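PDB 5XNR: AlyQ from Persicobacter sp. CCB-QB2, which probably breaks down alginate by beta-elimination with its lyase domain, to which a family 32 carbohydrate-binding module is joined. Local coordinates for residues Gln244-Lys249 / Glu367-Tyr372; Gln160-Tyr165 / Glu214-Lys219; Val253-His258 / His303-Glu308. One frame throughout, in Å; residues are numbered along the deposited sequence.

Interaction 1 (Gln244-Lys249 / Glu367-Tyr372); sequences QLPIVK and EKEGSY. With PO4 (phosphate ion), chain E.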
loop_
_atom_site.group_PDB
_atom_site.type_symbol
_atom_site.label_atom_id
_atom_site.label_comp_id
_atom_site.label_asym_id
_atom_site.label_seq_id
_atom_site.Cartn_x
_atom_site.Cartn_y
_atom_site.Cartn_z
ATOM N N GLN A 244 1.264 -10.436 -0.721
ATOM C CA GLN A 244 1.361 -11.634 -1.577
ATOM C C GLN A 244 1.173 -12.891 -0.732
ATOM O O GLN A 244 1.590 -12.912 0.412
ATOM C CB GLN A 244 2.714 -11.686 -2.289
ATOM C CG GLN A 244 2.812 -12.739 -3.396
ATOM C CD GLN A 244 2.258 -12.247 -4.712
ATOM O OE1 GLN A 244 1.051 -12.088 -4.879
ATOM N NE2 GLN A 244 3.141 -11.991 -5.658
ATOM N N LEU A 245 0.578 -13.921 -1.342
ATOM C CA LEU A 245 0.481 -15.284 -0.777
ATOM C C LEU A 245 1.026 -16.312 -1.778
ATOM O O LEU A 245 0.970 -16.089 -2.994
ATOM C CB LEU A 245 -0.987 -15.593 -0.481
ATOM C CG LEU A 245 -1.704 -14.538 0.355
ATOM C CD1 LEU A 245 -3.187 -14.551 0.067
ATOM C CD2 LEU A 245 -1.420 -14.736 1.833
ATOM N N PRO A 246 1.489 -17.474 -1.275
ATOM C CA PRO A 246 1.859 -18.592 -2.134
ATOM C C PRO A 246 0.707 -18.997 -3.059
ATOM O O PRO A 246 -0.423 -18.458 -2.969
ATOM C CB PRO A 246 2.219 -19.737 -1.183
ATOM C CG PRO A 246 2.673 -19.019 0.052
ATOM C CD PRO A 246 1.702 -17.859 0.122
ATOM N N ILE A 247 1.000 -19.932 -3.942
ATOM C CA ILE A 247 0.105 -20.214 -5.066
ATOM C C ILE A 247 -0.913 -21.304 -4.693
ATOM O O ILE A 247 -2.116 -21.140 -4.965
ATOM C CB ILE A 247 0.926 -20.603 -6.307
ATOM C CG1 ILE A 247 1.807 -19.439 -6.770
ATOM C CG2 ILE A 247 -0.006 -21.105 -7.406
ATOM C CD1 ILE A 247 2.805 -19.810 -7.850
ATOM N N VAL A 248 -0.417 -22.393 -4.102
ATOM C CA VAL A 248 -1.216 -23.573 -3.729
ATOM C C VAL A 248 -1.886 -23.351 -2.360
ATOM O O VAL A 248 -3.108 -23.464 -2.216
ATOM C CB VAL A 248 -0.345 -24.850 -3.696
ATOM C CG1 VAL A 248 -1.119 -26.057 -3.167
ATOM C CG2 VAL A 248 0.274 -25.162 -5.054
ATOM N N LYS A 249 -1.060 -23.107 -1.349
ATOM C CA LYS A 249 -1.488 -22.917 0.051
ATOM C C LYS A 249 -1.263 -21.438 0.417
ATOM O O LYS A 249 -0.239 -21.035 1.016
ATOM C CB LYS A 249 -0.731 -23.914 0.937
ATOM C CG LYS A 249 -1.031 -23.838 2.427
ATOM C CD LYS A 249 -1.078 -25.194 3.109
ATOM C CE LYS A 249 -0.627 -25.211 4.555
ATOM N NZ LYS A 249 -1.387 -24.282 5.411
ATOM N N GLU A 367 6.822 -28.845 -0.069
ATOM C CA GLU A 367 5.999 -30.082 -0.062
ATOM C C GLU A 367 4.550 -29.733 -0.438
ATOM O O GLU A 367 3.912 -30.485 -1.177
ATOM C CB GLU A 367 6.174 -30.799 1.280
ATOM C CG GLU A 367 7.651 -31.047 1.583
ATOM C CD GLU A 367 7.978 -32.085 2.639
ATOM O OE1 GLU A 367 7.101 -32.359 3.472
ATOM O OE2 GLU A 367 9.125 -32.599 2.643
ATOM N N LYS A 368 4.076 -28.557 -0.019
ATOM C CA LYS A 368 2.681 -28.130 -0.247
ATOM C C LYS A 368 2.536 -27.461 -1.617
ATOM O O LYS A 368 1.471 -27.578 -2.246
ATOM C CB LYS A 368 2.208 -27.136 0.823
ATOM C CG LYS A 368 2.328 -27.608 2.266
ATOM C CD LYS A 368 1.165 -28.439 2.740
ATOM C CE LYS A 368 1.303 -28.846 4.190
ATOM N NZ LYS A 368 0.668 -30.160 4.431
ATOM N N GLU A 369 3.570 -26.736 -2.052
ATOM C CA GLU A 369 3.537 -26.077 -3.356
ATOM C C GLU A 369 3.866 -27.093 -4.465
ATOM O O GLU A 369 3.393 -26.937 -5.606
ATOM C CB GLU A 369 4.488 -24.878 -3.370
ATOM C CG GLU A 369 4.108 -23.803 -2.365
ATOM C CD GLU A 369 2.694 -23.249 -2.472
ATOM O OE1 GLU A 369 2.297 -22.859 -3.594
ATOM O OE2 GLU A 369 1.989 -23.183 -1.426
ATOM N N GLY A 370 4.651 -28.124 -4.123
ATOM C CA GLY A 370 5.105 -29.135 -5.081
ATOM C C GLY A 370 5.744 -28.492 -6.298
ATOM O O GLY A 370 6.708 -27.765 -6.147
ATOM N N SER A 371 5.156 -28.708 -7.482
ATOM C CA SER A 371 5.747 -28.321 -8.788
ATOM C C SER A 371 5.869 -26.788 -8.952
ATOM O O SER A 371 6.707 -26.301 -9.735
ATOM C CB SER A 371 4.945 -28.927 -9.921
ATOM O OG SER A 371 3.947 -28.015 -10.380
ATOM N N TYR A 372 5.054 -26.010 -8.235
ATOM C CA TYR A 372 5.141 -24.517 -8.268
ATOM C C TYR A 372 6.250 -23.969 -7.340
ATOM O O TYR A 372 6.446 -22.752 -7.266
ATOM C CB TYR A 372 3.800 -23.897 -7.865
ATOM C CG TYR A 372 2.642 -24.157 -8.795
ATOM C CD1 TYR A 372 1.896 -25.324 -8.710
ATOM C CD2 TYR A 372 2.250 -23.201 -9.724
ATOM C CE1 TYR A 372 0.805 -25.546 -9.539
ATOM C CE2 TYR A 372 1.162 -23.404 -10.557
ATOM C CZ TYR A 372 0.441 -24.581 -10.463
ATOM O OH TYR A 372 -0.624 -24.783 -11.281
HETATM P P PO4 E . -1.793 -26.009 8.818
HETATM O O1 PO4 E . -1.558 -24.667 8.172
HETATM O O2 PO4 E . -2.598 -26.862 7.847
HETATM O O3 PO4 E . -0.460 -26.687 9.161
HETATM O O4 PO4 E . -2.543 -25.847 10.124
#
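The E369 carboxylate meets three successive backbone N-H groups, those of I247, V248 and K249. V248 N to E369 OE1 is a straight bond of 2.8 Å, 166° at the hydrogen, on the syn lone pair. K249 N meets E369 OE2 at 3.1 Å, also on the syn side but 20° out of the carboxylate plane. I247 N adds a weak bond to E369 OE1 and also donates to N378 OD1. CG of E369 lies beside the backbone N, and a bend at chi2 (-56°) turns the carboxylate to these amides. I247 and Y372 cross at about a right angle, with I247 CG2 over a face of the Y372 ring, 4.2 Å from its centroid. K249 lies alongside K368, and K249 NZ donates to phosphate O1 at 2.8 Å. Y210 and R272 also hold this ion, probably a crystallisation component.

Further out, S364 and N378 bond to OE2 and OE1 of E369 and fix its rotation. An alanine here would remove the shared acceptor and would probably leave the amides of V248 and K249 without their mate. The contact ties the loop after strand 233-244 to helix 366-369 of the lyase domain, which has its family's beta-jelly roll fold.

Interaction 2 (Gln160-Tyr165 / Glu214-Lys219); sequences QWKITY and ELRERK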
loop_
_atom_site.group_PDB
_atom_site.type_symbol
_atom_site.label_atom_id
_atom_site.label_comp_id
_atom_site.label_asym_id
_atom_site.label_seq_id
_atom_site.Cartn_x
_atom_site.Cartn_y
_atom_site.Cartn_z
ATOM N N GLN A 160 15.596 -3.801 19.696
ATOM C CA GLN A 160 14.458 -4.431 20.422
ATOM C C GLN A 160 13.905 -5.634 19.639
ATOM O O GLN A 160 12.971 -6.261 20.078
ATOM C CB GLN A 160 13.376 -3.375 20.697
ATOM C CG GLN A 160 12.179 -3.854 21.499
ATOM C CD GLN A 160 11.321 -2.768 22.109
ATOM O OE1 GLN A 160 11.332 -1.610 21.707
ATOM N NE2 GLN A 160 10.515 -3.150 23.080
ATOM N N TRP A 161 14.495 -5.979 18.503
ATOM C CA TRP A 161 14.062 -7.135 17.730
ATOM C C TRP A 161 15.284 -7.888 17.185
ATOM O O TRP A 161 16.402 -7.350 17.083
ATOM C CB TRP A 161 13.129 -6.680 16.600
ATOM C CG TRP A 161 11.977 -5.863 17.088
ATOM C CD1 TRP A 161 11.937 -4.509 17.280
ATOM C CD2 TRP A 161 10.706 -6.360 17.526
ATOM N NE1 TRP A 161 10.720 -4.127 17.775
ATOM C CE2 TRP A 161 9.944 -5.243 17.932
ATOM C CE3 TRP A 161 10.141 -7.630 17.600
ATOM C CZ2 TRP A 161 8.644 -5.369 18.402
ATOM C CZ3 TRP A 161 8.853 -7.752 18.057
ATOM C CH2 TRP A 161 8.123 -6.638 18.462
ATOM N N LYS A 162 15.036 -9.149 16.876
ATOM C CA LYS A 162 15.884 -9.968 16.024
ATOM C C LYS A 162 15.015 -10.497 14.888
ATOM O O LYS A 162 13.812 -10.626 15.053
ATOM C CB LYS A 162 16.476 -11.158 16.781
ATOM C CG LYS A 162 15.463 -12.224 17.177
ATOM C CD LYS A 162 16.029 -13.339 18.021
ATOM C CE LYS A 162 16.051 -14.678 17.326
ATOM N NZ LYS A 162 16.184 -15.761 18.326
ATOM N N ILE A 163 15.641 -10.829 13.770
ATOM C CA ILE A 163 14.935 -11.384 12.628
ATOM C C ILE A 163 15.347 -12.848 12.409
ATOM O O ILE A 163 16.488 -13.266 12.702
ATOM C CB ILE A 163 15.191 -10.536 11.375
ATOM C CG1 ILE A 163 14.101 -10.758 10.331
ATOM C CG2 ILE A 163 16.579 -10.785 10.790
ATOM C CD1 ILE A 163 14.006 -9.634 9.316
ATOM N N THR A 164 14.371 -13.618 11.913
ATOM C CA THR A 164 14.581 -14.959 11.435
ATOM C C THR A 164 14.218 -14.990 9.950
ATOM O O THR A 164 13.154 -14.560 9.555
ATOM C CB THR A 164 13.784 -15.986 12.249
ATOM O OG1 THR A 164 14.228 -15.954 13.607
ATOM C CG2 THR A 164 13.954 -17.398 11.734
ATOM N N TYR A 165 15.127 -15.498 9.135
ATOM C CA TYR A 165 14.972 -15.445 7.700
ATOM C C TYR A 165 14.457 -16.811 7.230
ATOM O O TYR A 165 14.530 -17.786 7.964
ATOM C CB TYR A 165 16.306 -15.070 7.025
ATOM C CG TYR A 165 16.799 -13.657 7.230
ATOM C CD1 TYR A 165 16.138 -12.578 6.654
ATOM C CD2 TYR A 165 17.925 -13.390 8.001
ATOM C CE1 TYR A 165 16.574 -11.273 6.839
ATOM C CE2 TYR A 165 18.390 -12.093 8.181
ATOM C CZ TYR A 165 17.699 -11.029 7.616
ATOM O OH TYR A 165 18.133 -9.745 7.792
ATOM N N GLU A 214 10.580 -12.695 9.775
ATOM C CA GLU A 214 9.788 -12.024 10.837
ATOM C C GLU A 214 10.630 -11.686 12.078
ATOM O O GLU A 214 11.615 -12.362 12.382
ATOM C CB GLU A 214 8.582 -12.915 11.175
ATOM C CG GLU A 214 8.844 -14.025 12.168
ATOM C CD GLU A 214 7.605 -14.806 12.605
ATOM O OE1 GLU A 214 6.477 -14.221 12.668
ATOM O OE2 GLU A 214 7.772 -15.998 12.897
ATOM N N LEU A 215 10.186 -10.667 12.808
ATOM C CA LEU A 215 10.881 -10.145 14.019
ATOM C C LEU A 215 10.401 -10.865 15.284
ATOM O O LEU A 215 9.231 -11.106 15.422
ATOM C CB LEU A 215 10.600 -8.650 14.168
ATOM C CG LEU A 215 11.048 -7.773 13.000
ATOM C CD1 LEU A 215 10.578 -6.329 13.187
ATOM C CD2 LEU A 215 12.565 -7.833 12.831
ATOM N N ARG A 216 11.316 -11.198 16.195
ATOM C CA ARG A 216 10.943 -11.689 17.510
ATOM C C ARG A 216 11.341 -10.624 18.555
ATOM O O ARG A 216 12.459 -10.098 18.574
ATOM C CB ARG A 216 11.596 -13.055 17.746
ATOM C CG ARG A 216 11.149 -13.777 19.015
ATOM C CD ARG A 216 12.224 -13.908 20.088
ATOM N NE ARG A 216 11.955 -14.894 21.144
ATOM C CZ ARG A 216 11.582 -14.604 22.392
ATOM N NH1 ARG A 216 11.304 -13.363 22.782
ATOM N NH2 ARG A 216 11.497 -15.583 23.262
ATOM N N GLU A 217 10.414 -10.293 19.425
ATOM C CA GLU A 217 10.657 -9.282 20.463
ATOM C C GLU A 217 11.908 -9.628 21.286
ATOM O O GLU A 217 12.180 -10.790 21.556
ATOM C CB GLU A 217 9.436 -9.191 21.368
ATOM C CG GLU A 217 9.421 -7.940 22.202
ATOM C CD GLU A 217 8.163 -7.755 23.033
ATOM O OE1 GLU A 217 7.228 -8.608 22.956
ATOM O OE2 GLU A 217 8.129 -6.742 23.750
ATOM N N ARG A 218 12.648 -8.590 21.652
ATOM C CA ARG A 218 13.825 -8.683 22.498
ATOM C C ARG A 218 13.747 -7.638 23.614
ATOM O O ARG A 218 12.907 -6.729 23.550
ATOM C CB ARG A 218 15.094 -8.375 21.702
ATOM C CG ARG A 218 15.386 -9.365 20.591
ATOM C CD ARG A 218 16.864 -9.680 20.568
ATOM N NE ARG A 218 17.231 -10.836 21.362
ATOM C CZ ARG A 218 18.461 -11.305 21.467
ATOM N NH1 ARG A 218 18.641 -12.559 21.839
ATOM N NH2 ARG A 218 19.492 -10.537 21.178
ATOM N N LYS A 219 14.673 -7.722 24.568
ATOM C CA LYS A 219 14.852 -6.635 25.519
ATOM C C LYS A 219 15.247 -5.374 24.759
ATOM O O LYS A 219 15.750 -5.453 23.640
ATOM C CB LYS A 219 15.929 -6.984 26.541
ATOM C CG LYS A 219 15.625 -8.240 27.341
ATOM C CD LYS A 219 16.352 -8.316 28.659
ATOM C CE LYS A 219 15.939 -9.529 29.461
ATOM N NZ LYS A 219 16.919 -9.801 30.533
HETATM O O HOH W 1 10.516 -5.608 24.282
#
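E214 and T164 begin the contact as an antiparallel hydrogen-bonded pair. T164 N donates to E214 O at 3.1 Å, and E214 N returns a bond to T164 O. The E214 carboxylate turns to a salt bridge with R212.

L215 comes next, in a non-hydrogen-bonded pair with I163. Its side chain crosses that of W161 at about a right angle. L215 CB touches W161 CE3 at 3.6 Å, and CD1 lies over one face of the indole, near its rim.

R216 forms the second hydrogen-bonded pair. R216 N reaches K162 O at 2.8 Å, almost in line with the carbonyl, while K162 N answers to R216 O at 3.2 Å. The guanidinium folds back, with NH1 bonded to E217 O and to I226 O, and forms a cation-pi contact with Y355.

E217 CG lies over the face of the indole opposite L215, and E217 N comes within 3.2 Å of W161 CE3. The carboxylate plane is 26° from the ring plane. With CG anti to the backbone N (chi1 -164°), the extended chain carries the carboxylate past the ring to H391, W228 and F356 N.

R218 N bonds Q160 O at 2.8 Å from above the carbonyl plane, and its NH1 pairs with D225. One water joins Q160 NE2, E217 OE2 and R218 O. At the end, K219 O passes 3.6 Å from Q160 CA.

Strand 211-217 carries the RSELR sequence known from family 7 alginate lyases. It is flanked by strand 161-164 and by strand 355-358, which bonds to the backbone of L215 and E217. Strand 161-164 also pairs with strand 170-171, and W161 meets Y387 of strand 379-392 nearly at right angles.

Interaction 3 (Val253-His258 / His303-Glu308); sequences VATQIH and HEVIFE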
loop_
_atom_site.group_PDB
_atom_site.type_symbol
_atom_site.label_atom_id
_atom_site.label_comp_id
_atom_site.label_asym_id
_atom_site.label_seq_id
_atom_site.Cartn_x
_atom_site.Cartn_y
_atom_site.Cartn_z
ATOM N N VAL A 253 0.736 -15.851 8.242
ATOM C CA VAL A 253 0.537 -15.290 9.572
ATOM C C VAL A 253 1.347 -13.987 9.684
ATOM O O VAL A 253 2.520 -13.930 9.304
ATOM C CB VAL A 253 0.904 -16.332 10.649
ATOM C CG1 VAL A 253 1.112 -15.730 12.032
ATOM C CG2 VAL A 253 -0.129 -17.450 10.712
ATOM N N ALA A 254 0.715 -12.929 10.176
ATOM C CA ALA A 254 1.420 -11.658 10.338
ATOM C C ALA A 254 1.730 -11.416 11.826
ATOM O O ALA A 254 2.688 -11.988 12.368
ATOM C CB ALA A 254 0.636 -10.537 9.699
ATOM N N THR A 255 0.964 -10.560 12.476
ATOM C CA THR A 255 1.252 -10.176 13.884
ATOM C C THR A 255 0.956 -11.342 14.827
ATOM O O THR A 255 -0.007 -12.052 14.590
ATOM C CB THR A 255 0.417 -8.954 14.261
ATOM O OG1 THR A 255 0.599 -8.033 13.180
ATOM C CG2 THR A 255 0.815 -8.345 15.592
ATOM N N GLN A 256 1.744 -11.520 15.896
ATOM C CA GLN A 256 1.534 -12.661 16.820
ATOM C C GLN A 256 1.892 -12.327 18.270
ATOM O O GLN A 256 2.818 -11.550 18.534
ATOM C CB GLN A 256 2.420 -13.856 16.478
ATOM C CG GLN A 256 2.595 -14.080 14.992
ATOM C CD GLN A 256 3.624 -15.150 14.731
ATOM O OE1 GLN A 256 3.681 -16.166 15.430
ATOM N NE2 GLN A 256 4.447 -14.903 13.719
ATOM N N ILE A 257 1.140 -12.957 19.186
ATOM C CA ILE A 257 1.533 -13.142 20.579
ATOM C C ILE A 257 1.896 -14.623 20.723
ATOM O O ILE A 257 1.110 -15.466 20.270
ATOM C CB ILE A 257 0.412 -12.753 21.564
ATOM C CG1 ILE A 257 -0.022 -11.300 21.385
ATOM C CG2 ILE A 257 0.834 -13.019 22.999
ATOM C CD1 ILE A 257 -1.188 -10.903 22.250
ATOM N N HIS A 258 3.053 -14.922 21.330
ATOM C CA HIS A 258 3.530 -16.296 21.506
ATOM C C HIS A 258 3.777 -16.567 22.999
ATOM O O HIS A 258 4.245 -15.679 23.709
ATOM C CB HIS A 258 4.801 -16.522 20.673
ATOM C CG HIS A 258 4.840 -17.820 19.933
ATOM N ND1 HIS A 258 4.624 -17.888 18.550
ATOM C CD2 HIS A 258 5.077 -19.090 20.363
ATOM C CE1 HIS A 258 4.708 -19.153 18.167
ATOM N NE2 HIS A 258 4.990 -19.916 19.271
ATOM N N HIS A 303 -3.679 -1.918 6.383
ATOM C CA HIS A 303 -4.537 -1.909 7.564
ATOM C C HIS A 303 -3.724 -1.544 8.801
ATOM O O HIS A 303 -2.511 -1.403 8.715
ATOM C CB HIS A 303 -5.262 -3.232 7.761
ATOM C CG HIS A 303 -4.377 -4.405 8.013
ATOM N ND1 HIS A 303 -4.120 -5.345 7.049
ATOM C CD2 HIS A 303 -3.740 -4.829 9.125
ATOM C CE1 HIS A 303 -3.363 -6.296 7.551
ATOM N NE2 HIS A 303 -3.115 -6.006 8.821
ATOM N N GLU A 304 -4.443 -1.367 9.911
ATOM C CA GLU A 304 -3.854 -1.206 11.246
ATOM C C GLU A 304 -4.483 -2.239 12.185
ATOM O O GLU A 304 -5.678 -2.517 12.106
ATOM C CB GLU A 304 -4.105 0.194 11.814
ATOM C CG GLU A 304 -3.520 1.328 10.992
ATOM C CD GLU A 304 -3.995 2.681 11.473
ATOM O OE1 GLU A 304 -5.069 3.113 11.016
ATOM O OE2 GLU A 304 -3.302 3.275 12.345
ATOM N N VAL A 305 -3.668 -2.792 13.070
ATOM C CA VAL A 305 -4.111 -3.815 14.005
ATOM C C VAL A 305 -3.452 -3.549 15.358
ATOM O O VAL A 305 -2.308 -3.133 15.402
ATOM C CB VAL A 305 -3.759 -5.222 13.501
ATOM C CG1 VAL A 305 -2.272 -5.377 13.251
ATOM C CG2 VAL A 305 -4.258 -6.294 14.451
ATOM N N ILE A 306 -4.203 -3.778 16.431
ATOM C CA ILE A 306 -3.684 -3.797 17.801
ATOM C C ILE A 306 -4.097 -5.106 18.485
ATOM O O ILE A 306 -5.263 -5.492 18.434
ATOM C CB ILE A 306 -4.197 -2.577 18.575
ATOM C CG1 ILE A 306 -3.632 -1.284 17.987
ATOM C CG2 ILE A 306 -3.905 -2.720 20.057
ATOM C CD1 ILE A 306 -4.389 -0.047 18.395
ATOM N N PHE A 307 -3.137 -5.823 19.063
ATOM C CA PHE A 307 -3.444 -6.750 20.129
ATOM C C PHE A 307 -3.111 -6.042 21.442
ATOM O O PHE A 307 -2.047 -5.425 21.552
ATOM C CB PHE A 307 -2.647 -8.047 20.026
ATOM C CG PHE A 307 -2.687 -8.787 18.715
ATOM C CD1 PHE A 307 -3.639 -8.524 17.745
ATOM C CD2 PHE A 307 -1.815 -9.841 18.496
ATOM C CE1 PHE A 307 -3.654 -9.230 16.552
ATOM C CE2 PHE A 307 -1.848 -10.575 17.316
ATOM C CZ PHE A 307 -2.762 -10.260 16.339
ATOM N N GLU A 308 -4.024 -6.109 22.409
ATOM C CA GLU A 308 -3.915 -5.405 23.706
ATOM C C GLU A 308 -4.249 -6.424 24.794
ATOM O O GLU A 308 -5.336 -6.965 24.770
ATOM C CB GLU A 308 -4.891 -4.228 23.733
ATOM C CG GLU A 308 -4.923 -3.382 25.002
ATOM C CD GLU A 308 -5.915 -2.223 24.927
ATOM O OE1 GLU A 308 -7.109 -2.498 24.698
ATOM O OE2 GLU A 308 -5.503 -1.053 25.050
#
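F307 is met by T255 and I257, one over a face of its ring and one at the edge. T255 CG2 is 4.2 Å from the F307 centroid and 24° off the ring normal, displaced toward the rim, in a CH-pi contact. I257 comes to the edge instead, where its CG1 lies near the ring plane, 3.7 Å from F307 CD2. I257 CD1 also touches F307 CB at 3.9 Å. In both pairs the side chains lie alongside and point opposite ways. F307 CB points to the other segment, and CG, anti to the carbonyl carbon (chi1 -52°), places the ring beside T255 and I257. F307 CE2 also lies 3.6 Å from T255 O.

No hydrogen bond crosses this contact, and the nearest CA atoms, those of I257 and F307, are 8.1 Å apart. This is face-to-face packing of two sheets in a beta-jelly roll. Strand 302-310 belongs to one sheet, and strands 251-254 and 256-258 to the other. The chain turns a corner at T255.

V305 passes T255 in the same way, V305 CG1 lying 3.9 Å from T255 OG1. L316 of strand 313-319 lies against both V305 and F307, M269 touches F307, and V238 and Q240 of strand 233-244 lie against T255.

Overall arrangement
All three contacts lie in the alginate lyase domain, but at different depths. Interaction 3 is wholly buried and largely apolar, and it joins the two sheets chiefly through side chains, with no hydrogen bond across. Interaction 2 is also buried, yet it works within one sheet, by backbone hydrogen bonds with an aromatic side chain packed against them. Interaction 1 is partly exposed, with a buried carboxylate holding backbone amides of a loop. Interactions 2 and 3 reach the same sheet; their centres are 15 Å apart. Interaction 1 lies about 13 Å from interaction 2 at the nearest atoms. Its loop 244-249 leads on through the chain to the strands of interaction 3.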